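Local coordinates for protein soluble lytic murein transglycosylase (Pseudomonas aeruginosa, PDB 5OHU) that cleaves the glycan strands of bacterial peptidoglycan, working both exolytically and endolytically in turnover of the cell wall, at residues A[427-432]-A[446-451]; A[402-405]-A[409-412]; A[246-249]-A[254-257]. One frame throughout, in Å; residues are numbered along the deposited sequence.

Contact 1: A[427-432]-A[446-451]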
loop_
_atom_site.group_PDB
_atom_site.type_symbol
_atom_site.label_atom_id
_atom_site.label_comp_id
_atom_site.label_asym_id
_atom_site.label_seq_id
_atom_site.Cartn_x
_atom_site.Cartn_y
_atom_site.Cartn_z
ATOM N N ARG A 427 -16.408 -8.552 -3.229
ATOM C CA ARG A 427 -15.898 -9.035 -1.951
ATOM C C ARG A 427 -15.728 -10.551 -1.960
ATOM O O ARG A 427 -14.708 -11.065 -1.488
ATOM C CB ARG A 427 -16.809 -8.602 -0.802
ATOM C CG ARG A 427 -16.188 -8.882 0.555
ATOM C CD ARG A 427 -17.093 -8.508 1.716
ATOM N NE ARG A 427 -17.375 -7.078 1.773
ATOM C CZ ARG A 427 -18.538 -6.534 1.431
ATOM N NH1 ARG A 427 -19.534 -7.306 1.018
ATOM N NH2 ARG A 427 -18.708 -5.221 1.516
ATOM N N GLU A 428 -16.708 -11.286 -2.491
ATOM C CA GLU A 428 -16.525 -12.721 -2.684
ATOM C C GLU A 428 -15.273 -12.995 -3.494
ATOM O O GLU A 428 -14.415 -13.808 -3.113
ATOM C CB GLU A 428 -17.734 -13.326 -3.400
ATOM C CG GLU A 428 -18.953 -13.578 -2.527
ATOM C CD GLU A 428 -18.754 -14.691 -1.496
ATOM O OE1 GLU A 428 -19.650 -14.835 -0.624
ATOM O OE2 GLU A 428 -17.724 -15.419 -1.550
ATOM N N TRP A 429 -15.159 -12.306 -4.629
ATOM C CA TRP A 429 -14.066 -12.554 -5.557
ATOM C C TRP A 429 -12.718 -12.349 -4.880
ATOM O O TRP A 429 -11.817 -13.183 -5.006
ATOM C CB TRP A 429 -14.223 -11.633 -6.760
ATOM C CG TRP A 429 -13.670 -12.157 -8.017
ATOM C CD1 TRP A 429 -12.460 -11.852 -8.571
ATOM C CD2 TRP A 429 -14.312 -13.072 -8.914
ATOM N NE1 TRP A 429 -12.304 -12.535 -9.756
ATOM C CE2 TRP A 429 -13.425 -13.290 -9.991
ATOM C CE3 TRP A 429 -15.537 -13.745 -8.902
ATOM C CZ2 TRP A 429 -13.737 -14.134 -11.056
ATOM C CZ3 TRP A 429 -15.847 -14.583 -9.958
ATOM C CH2 TRP A 429 -14.948 -14.771 -11.022
ATOM N N TYR A 430 -12.572 -11.246 -4.141
ATOM C CA TYR A 430 -11.291 -10.911 -3.516
ATOM C C TYR A 430 -10.984 -11.823 -2.340
ATOM O O TYR A 430 -9.827 -12.196 -2.130
ATOM C CB TYR A 430 -11.281 -9.456 -3.038
ATOM C CG TYR A 430 -11.324 -8.418 -4.138
ATOM C CD1 TYR A 430 -11.143 -8.770 -5.475
ATOM C CD2 TYR A 430 -11.546 -7.081 -3.836
ATOM C CE1 TYR A 430 -11.192 -7.814 -6.479
ATOM C CE2 TYR A 430 -11.588 -6.118 -4.825
ATOM C CZ TYR A 430 -11.412 -6.485 -6.143
ATOM O OH TYR A 430 -11.459 -5.506 -7.109
ATOM N N HIS A 431 -11.997 -12.156 -1.536
ATOM C CA HIS A 431 -11.765 -13.054 -0.412
ATOM C C HIS A 431 -11.355 -14.434 -0.904
ATOM O O HIS A 431 -10.380 -15.013 -0.410
ATOM C CB HIS A 431 -13.006 -13.126 0.481
ATOM C CG HIS A 431 -12.833 -13.993 1.691
ATOM N ND1 HIS A 431 -12.047 -13.627 2.764
ATOM C CD2 HIS A 431 -13.342 -15.212 1.998
ATOM C CE1 HIS A 431 -12.083 -14.580 3.678
ATOM N NE2 HIS A 431 -12.860 -15.553 3.237
ATOM N N ALA A 432 -12.064 -14.955 -1.906
ATOM C CA ALA A 432 -11.705 -16.238 -2.501
ATOM C C ALA A 432 -10.268 -16.239 -3.013
ATOM O O ALA A 432 -9.545 -17.233 -2.858
ATOM C CB ALA A 432 -12.672 -16.567 -3.634
ATOM N N ARG A 446 -9.134 -15.154 -15.936
ATOM C CA ARG A 446 -9.857 -15.317 -17.195
ATOM C C ARG A 446 -11.355 -15.139 -16.999
ATOM O O ARG A 446 -12.021 -14.506 -17.826
ATOM C CB ARG A 446 -9.561 -16.682 -17.818
ATOM C CG ARG A 446 -10.069 -16.830 -19.259
ATOM C CD ARG A 446 -9.323 -15.900 -20.221
ATOM N NE ARG A 446 -10.174 -15.419 -21.309
ATOM C CZ ARG A 446 -10.327 -16.041 -22.474
ATOM N NH1 ARG A 446 -9.685 -17.176 -22.711
ATOM N NH2 ARG A 446 -11.125 -15.530 -23.403
ATOM N N LEU A 447 -11.903 -15.689 -15.908
ATOM C CA LEU A 447 -13.343 -15.615 -15.673
ATOM C C LEU A 447 -13.790 -14.174 -15.469
ATOM O O LEU A 447 -14.810 -13.745 -16.019
ATOM C CB LEU A 447 -13.728 -16.479 -14.466
ATOM C CG LEU A 447 -13.716 -18.003 -14.644
ATOM C CD1 LEU A 447 -13.786 -18.710 -13.298
ATOM C CD2 LEU A 447 -14.862 -18.472 -15.537
ATOM N N ALA A 448 -13.032 -13.412 -14.677
ATOM C CA ALA A 448 -13.370 -12.012 -14.436
ATOM C C ALA A 448 -13.206 -11.168 -15.700
ATOM O O ALA A 448 -13.987 -10.238 -15.934
ATOM C CB ALA A 448 -12.508 -11.455 -13.300
ATOM N N TYR A 449 -12.191 -11.464 -16.518
ATOM C CA TYR A 449 -12.031 -10.741 -17.777
ATOM C C TYR A 449 -13.241 -10.944 -18.687
ATOM O O TYR A 449 -13.757 -9.984 -19.275
ATOM C CB TYR A 449 -10.742 -11.183 -18.473
ATOM C CG TYR A 449 -10.463 -10.482 -19.791
ATOM C CD1 TYR A 449 -9.854 -9.229 -19.825
ATOM C CD2 TYR A 449 -10.794 -11.078 -21.001
ATOM C CE1 TYR A 449 -9.592 -8.595 -21.031
ATOM C CE2 TYR A 449 -10.541 -10.448 -22.204
ATOM C CZ TYR A 449 -9.941 -9.215 -22.213
ATOM O OH TYR A 449 -9.694 -8.601 -23.415
ATOM N N ASP A 450 -13.729 -12.183 -18.797
ATOM C CA ASP A 450 -14.888 -12.445 -19.641
ATOM C C ASP A 450 -16.166 -11.806 -19.108
ATOM O O ASP A 450 -17.159 -11.750 -19.838
ATOM C CB ASP A 450 -15.072 -13.954 -19.813
ATOM C CG ASP A 450 -13.960 -14.581 -20.633
ATOM O OD1 ASP A 450 -13.422 -13.892 -21.526
ATOM O OD2 ASP A 450 -13.612 -15.755 -20.384
ATOM N N MET A 451 -16.162 -11.313 -17.873
ATOM C CA MET A 451 -17.271 -10.549 -17.325
ATOM C C MET A 451 -17.073 -9.044 -17.471
ATOM O O MET A 451 -17.872 -8.271 -16.928
ATOM C CB MET A 451 -17.473 -10.909 -15.850
ATOM C CG MET A 451 -17.780 -12.387 -15.609
ATOM S SD MET A 451 -17.561 -12.875 -13.882
ATOM C CE MET A 451 -18.730 -11.783 -13.089
#

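Contact 2: A[402-405]-A[409-412]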
loop_
_atom_site.group_PDB
_atom_site.type_symbol
_atom_site.label_atom_id
_atom_site.label_comp_id
_atom_site.label_asym_id
_atom_site.label_seq_id
_atom_site.Cartn_x
_atom_site.Cartn_y
_atom_site.Cartn_z
ATOM N N GLN A 402 -12.528 -25.674 -14.076
ATOM C CA GLN A 402 -13.774 -26.172 -13.509
ATOM C C GLN A 402 -13.766 -26.049 -11.991
ATOM O O GLN A 402 -14.725 -25.549 -11.398
ATOM C CB GLN A 402 -14.011 -27.616 -13.945
ATOM C CG GLN A 402 -15.486 -27.963 -14.088
ATOM C CD GLN A 402 -15.719 -29.416 -14.449
ATOM O OE1 GLN A 402 -15.024 -30.307 -13.959
ATOM N NE2 GLN A 402 -16.697 -29.663 -15.317
ATOM N N ARG A 403 -12.674 -26.485 -11.351
ATOM C CA ARG A 403 -12.504 -26.314 -9.908
ATOM C C ARG A 403 -12.845 -24.891 -9.474
ATOM O O ARG A 403 -13.622 -24.679 -8.537
ATOM C CB ARG A 403 -11.063 -26.649 -9.509
ATOM C CG ARG A 403 -10.887 -27.413 -8.203
ATOM C CD ARG A 403 -9.400 -27.629 -7.895
ATOM N NE ARG A 403 -8.709 -28.417 -8.921
ATOM C CZ ARG A 403 -7.385 -28.465 -9.078
ATOM N NH1 ARG A 403 -6.589 -27.757 -8.286
ATOM N NH2 ARG A 403 -6.852 -29.214 -10.039
ATOM N N VAL A 404 -12.287 -23.901 -10.171
ATOM C CA VAL A 404 -12.477 -22.514 -9.768
ATOM C C VAL A 404 -13.905 -22.056 -10.055
ATOM O O VAL A 404 -14.536 -21.401 -9.219
ATOM C CB VAL A 404 -11.416 -21.617 -10.439
ATOM C CG1 VAL A 404 -11.869 -20.157 -10.488
ATOM C CG2 VAL A 404 -10.098 -21.733 -9.689
ATOM N N ARG A 405 -14.458 -22.410 -11.211
ATOM C CA ARG A 405 -15.848 -22.037 -11.435
ATOM C C ARG A 405 -16.812 -22.853 -10.569
ATOM O O ARG A 405 -17.956 -22.433 -10.381
ATOM C CB ARG A 405 -16.214 -22.167 -12.917
ATOM C CG ARG A 405 -17.578 -21.545 -13.237
ATOM C CD ARG A 405 -17.848 -21.403 -14.722
ATOM N NE ARG A 405 -17.045 -22.319 -15.524
ATOM C CZ ARG A 405 -16.530 -22.003 -16.707
ATOM N NH1 ARG A 405 -15.806 -22.890 -17.376
ATOM N NH2 ARG A 405 -16.731 -20.794 -17.219
ATOM N N SER A 409 -17.517 -19.833 -3.409
ATOM C CA SER A 409 -17.295 -18.390 -3.501
ATOM C C SER A 409 -17.543 -17.874 -4.917
ATOM O O SER A 409 -18.178 -16.828 -5.104
ATOM C CB SER A 409 -15.877 -18.048 -3.048
ATOM O OG SER A 409 -14.979 -19.130 -3.256
ATOM N N THR A 410 -17.068 -18.605 -5.927
ATOM C CA THR A 410 -17.258 -18.184 -7.313
ATOM C C THR A 410 -18.738 -18.151 -7.683
ATOM O O THR A 410 -19.240 -17.150 -8.214
ATOM C CB THR A 410 -16.478 -19.123 -8.238
ATOM O OG1 THR A 410 -15.078 -19.032 -7.933
ATOM C CG2 THR A 410 -16.706 -18.770 -9.699
ATOM N N ARG A 411 -19.455 -19.242 -7.400
ATOM C CA ARG A 411 -20.887 -19.284 -7.665
ATOM C C ARG A 411 -21.613 -18.165 -6.932
ATOM O O ARG A 411 -22.477 -17.494 -7.506
ATOM C CB ARG A 411 -21.440 -20.648 -7.265
ATOM C CG ARG A 411 -20.955 -21.779 -8.156
ATOM C CD ARG A 411 -20.684 -23.039 -7.358
ATOM N NE ARG A 411 -21.920 -23.714 -6.970
ATOM C CZ ARG A 411 -22.433 -24.765 -7.602
ATOM N NH1 ARG A 411 -21.814 -25.280 -8.658
ATOM N NH2 ARG A 411 -23.564 -25.305 -7.171
ATOM N N ARG A 412 -21.261 -17.935 -5.666
ATOM C CA ARG A 412 -21.848 -16.816 -4.942
ATOM C C ARG A 412 -21.522 -15.496 -5.631
ATOM O O ARG A 412 -22.394 -14.631 -5.771
ATOM C CB ARG A 412 -21.365 -16.816 -3.487
ATOM C CG ARG A 412 -21.953 -17.961 -2.632
ATOM C CD ARG A 412 -21.842 -17.705 -1.111
ATOM N NE ARG A 412 -20.480 -17.405 -0.672
ATOM C CZ ARG A 412 -19.586 -18.326 -0.315
ATOM N NH1 ARG A 412 -19.910 -19.615 -0.337
ATOM N NH2 ARG A 412 -18.362 -17.962 0.066
#

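Contact 3: A[246-249]-A[254-257]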
loop_
_atom_site.group_PDB
_atom_site.type_symbol
_atom_site.label_atom_id
_atom_site.label_comp_id
_atom_site.label_asym_id
_atom_site.label_seq_id
_atom_site.Cartn_x
_atom_site.Cartn_y
_atom_site.Cartn_z
ATOM N N ARG A 246 14.316 12.657 15.437
ATOM C CA ARG A 246 13.702 11.837 14.390
ATOM C C ARG A 246 12.496 12.541 13.795
ATOM O O ARG A 246 12.284 12.511 12.576
ATOM C CB ARG A 246 13.305 10.465 14.946
ATOM C CG ARG A 246 14.321 9.366 14.612
ATOM C CD ARG A 246 14.704 8.543 15.818
ATOM N NE ARG A 246 13.544 8.156 16.616
ATOM C CZ ARG A 246 13.579 7.898 17.923
ATOM N NH1 ARG A 246 14.728 7.984 18.594
ATOM N NH2 ARG A 246 12.457 7.562 18.549
ATOM N N ARG A 247 11.692 13.178 14.643
ATOM C CA ARG A 247 10.557 13.947 14.151
ATOM C C ARG A 247 11.044 15.127 13.320
ATOM O O ARG A 247 10.609 15.322 12.179
ATOM C CB ARG A 247 9.705 14.405 15.342
ATOM C CG ARG A 247 8.508 15.308 15.020
ATOM C CD ARG A 247 7.328 14.593 14.341
ATOM N NE ARG A 247 7.051 13.251 14.858
ATOM C CZ ARG A 247 6.218 12.986 15.864
ATOM N NH1 ARG A 247 5.589 13.968 16.489
ATOM N NH2 ARG A 247 6.003 11.729 16.242
ATOM N N LEU A 248 11.995 15.893 13.861
ATOM C CA LEU A 248 12.500 17.076 13.173
ATOM C C LEU A 248 13.113 16.733 11.826
ATOM O O LEU A 248 13.068 17.547 10.890
ATOM C CB LEU A 248 13.539 17.771 14.060
ATOM C CG LEU A 248 14.071 19.145 13.677
ATOM C CD1 LEU A 248 12.929 20.161 13.625
ATOM C CD2 LEU A 248 15.155 19.566 14.684
ATOM N N ALA A 249 13.711 15.549 11.709
ATOM C CA ALA A 249 14.335 15.170 10.448
ATOM C C ALA A 249 13.342 15.128 9.292
ATOM O O ALA A 249 13.751 15.273 8.140
ATOM C CB ALA A 249 15.008 13.809 10.589
ATOM N N GLU A 254 18.457 19.339 7.954
ATOM C CA GLU A 254 19.681 20.100 8.201
ATOM C C GLU A 254 19.747 20.576 9.641
ATOM O O GLU A 254 20.793 20.446 10.287
ATOM C CB GLU A 254 19.797 21.292 7.244
ATOM C CG GLU A 254 19.837 20.908 5.763
ATOM C CD GLU A 254 18.448 20.631 5.171
ATOM O OE1 GLU A 254 18.354 20.490 3.919
ATOM O OE2 GLU A 254 17.451 20.580 5.950
ATOM N N LYS A 255 18.639 21.122 10.168
ATOM C CA LYS A 255 18.621 21.504 11.573
ATOM C C LYS A 255 18.783 20.282 12.474
ATOM O O LYS A 255 19.484 20.338 13.488
ATOM C CB LYS A 255 17.328 22.256 11.908
ATOM C CG LYS A 255 17.286 22.757 13.345
ATOM C CD LYS A 255 15.854 22.894 13.866
ATOM C CE LYS A 255 15.346 24.356 13.903
ATOM N NZ LYS A 255 16.156 25.245 14.787
ATOM N N ALA A 256 18.160 19.160 12.104
ATOM C CA ALA A 256 18.274 17.953 12.905
ATOM C C ALA A 256 19.714 17.464 12.968
ATOM O O ALA A 256 20.176 17.000 14.015
ATOM C CB ALA A 256 17.359 16.869 12.334
ATOM N N LEU A 257 20.432 17.553 11.851
ATOM C CA LEU A 257 21.822 17.111 11.817
ATOM C C LEU A 257 22.707 17.987 12.699
ATOM O O LEU A 257 23.553 17.475 13.444
ATOM C CB LEU A 257 22.339 17.111 10.371
ATOM C CG LEU A 257 23.772 16.589 10.205
ATOM C CD1 LEU A 257 23.886 15.227 10.867
ATOM C CD2 LEU A 257 24.157 16.497 8.757
#

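Contact 1: A[427-432]-A[446-451]
Trp429 reaches from helix 422-433 to Leu447 and Ala448 near the end of helix 438-450, and to Met451 just beyond it. The long side chain spans the gap: the nearest CA atoms, of Trp429 and Ala448, are 8.9 Å apart. CG of Trp429 lies anti to its backbone N (chi1 -151°), which carries the ring out across this gap.

The apolar contacts come first. Ala448 CB meets the indole obliquely, 3.7 Å from Trp429 CZ2 and as near its pyrrole NE1; a methyl is small enough to let the ring come close to the helix backbone. Leu447 works differently: its CB sits at the ring edge, near the ring plane, 4.0 Å from Trp429 CH2, and the two side chains cross at about a right angle.

The second kind is a Met-aromatic contact. Met451 SD stands 5.0 Å from the centroid of the six-membered ring of Trp429, 38° off the normal, its unbranched thioether coming obliquely onto the benzo ring, nearest CH2.

Both segments belong to the L-domain family region. Pro456 of helix 454-463 touches both Trp429 and Ala448, Ala413 of helix 408-418 meets Trp429, and helix 398-406 packs on Leu447.

Contact 2: A[402-405]-A[409-412]
Arg405 and Thr410 bring helices 398-406 and 408-418 to a CA separation of 5.8 Å across the one-residue link between them. Thr410 carries the contact, with both branches of its side chain in use. Its hydroxyl gives a hydrogen bond from Thr410 OG1 to Val404 O of 2.7 Å; the C=O...donor angle is 151°, and the donor is tilted 28° out of the carbonyl plane. The methyl does the apolar half of the work, with Thr410 CG2 lying 3.8 Å from Arg405 CA. One torsion serves both: with chi1 at -62°, OG1 stands beside the backbone N of Thr410 while CG2 is anti to it. Beside them the aliphatic part of Arg411 runs past the same helix end, its CG 3.8 Å from Arg405 O, and the chain then bends at chi2 and chi3. Such a residue suits a position open to solvent, because its methylenes can pack while the charged end is carried onward. Arg412 bridges Asp91 through NH1 and Glu428 through NE.

Threonine thus supplies a donor to a carbonyl in the last turn of one helix from the first turn of the next, which probably helps to set how the second departs from the first.

Contact 3: A[246-249]-A[254-257]
Leu248 and Lys255 cross at about a right angle where two consecutive helices, 235-251 and 253-263, fold back on each other as an alpha-alpha hairpin, one of many such helix pairs in this mostly helical, Slt70-like protein. The link between them is so short that the backbones come close at once: Ala249 and Ala256 have their CA atoms 5.4 Å apart, a spacing that leaves room for little more than methyl groups.

That is the place for alanine. Ala256 CB points at the other helix and rests 3.9 Å from Ala249 N, while the two methyls, Ala249 CB and Ala256 CB, are 4.2 Å apart. Ile281 of helix 271-287 touches both alanines, so a third helix closes over this narrow seam, and Ser284 of the same helix is hydrogen-bonded to the carbonyl of Ala249.

To one flank of the alanines the larger side chains meet. Leu248 holds CG anti to its backbone N (chi1 -171°), sending its forked end toward helix 253-263; there Leu248 CD2 lies 3.9 Å from Ala256 CA. Lys255 brings its methylene chain across the leucine, so that its methylenes pack while the charged end stays clear. A bend at chi3 and chi4 then leads the amino group away from the other helix, and NZ finds its polar partner in Ser225 OG. Pro221 of a loop also touches Leu248. At the start of helix 253-263, the backbone N of Lys255 is hydrogen-bonded to Asp252 OD1.

The tightest point is where the two long side chains cross: Lys255 CD stands 4.0 Å from Leu248 CD1 but only 3.5 Å from Leu248 CD2, closer than usual for two carbons.

Followed from the N terminus, the chain meets contact 3 first, then contact 2, then contact 1; the three lie in series, and none nests in or crosses another. Contact 3 closes the short turn between helices 235-251 and 253-263, and contact 2 a link of the same length between 398-406 and 408-418. Contact 1 spans the 13 residues between its segments, joining helices 422-433 and 438-450. Contacts 1 and 2, with centres about 9 Å apart, form one bundle, tied by a salt bridge from Glu428 to Arg412. Contact 3 lies on the opposite side of the chain's centre from contacts 1 and 2, its own centre about 47 Å from that of contact 1.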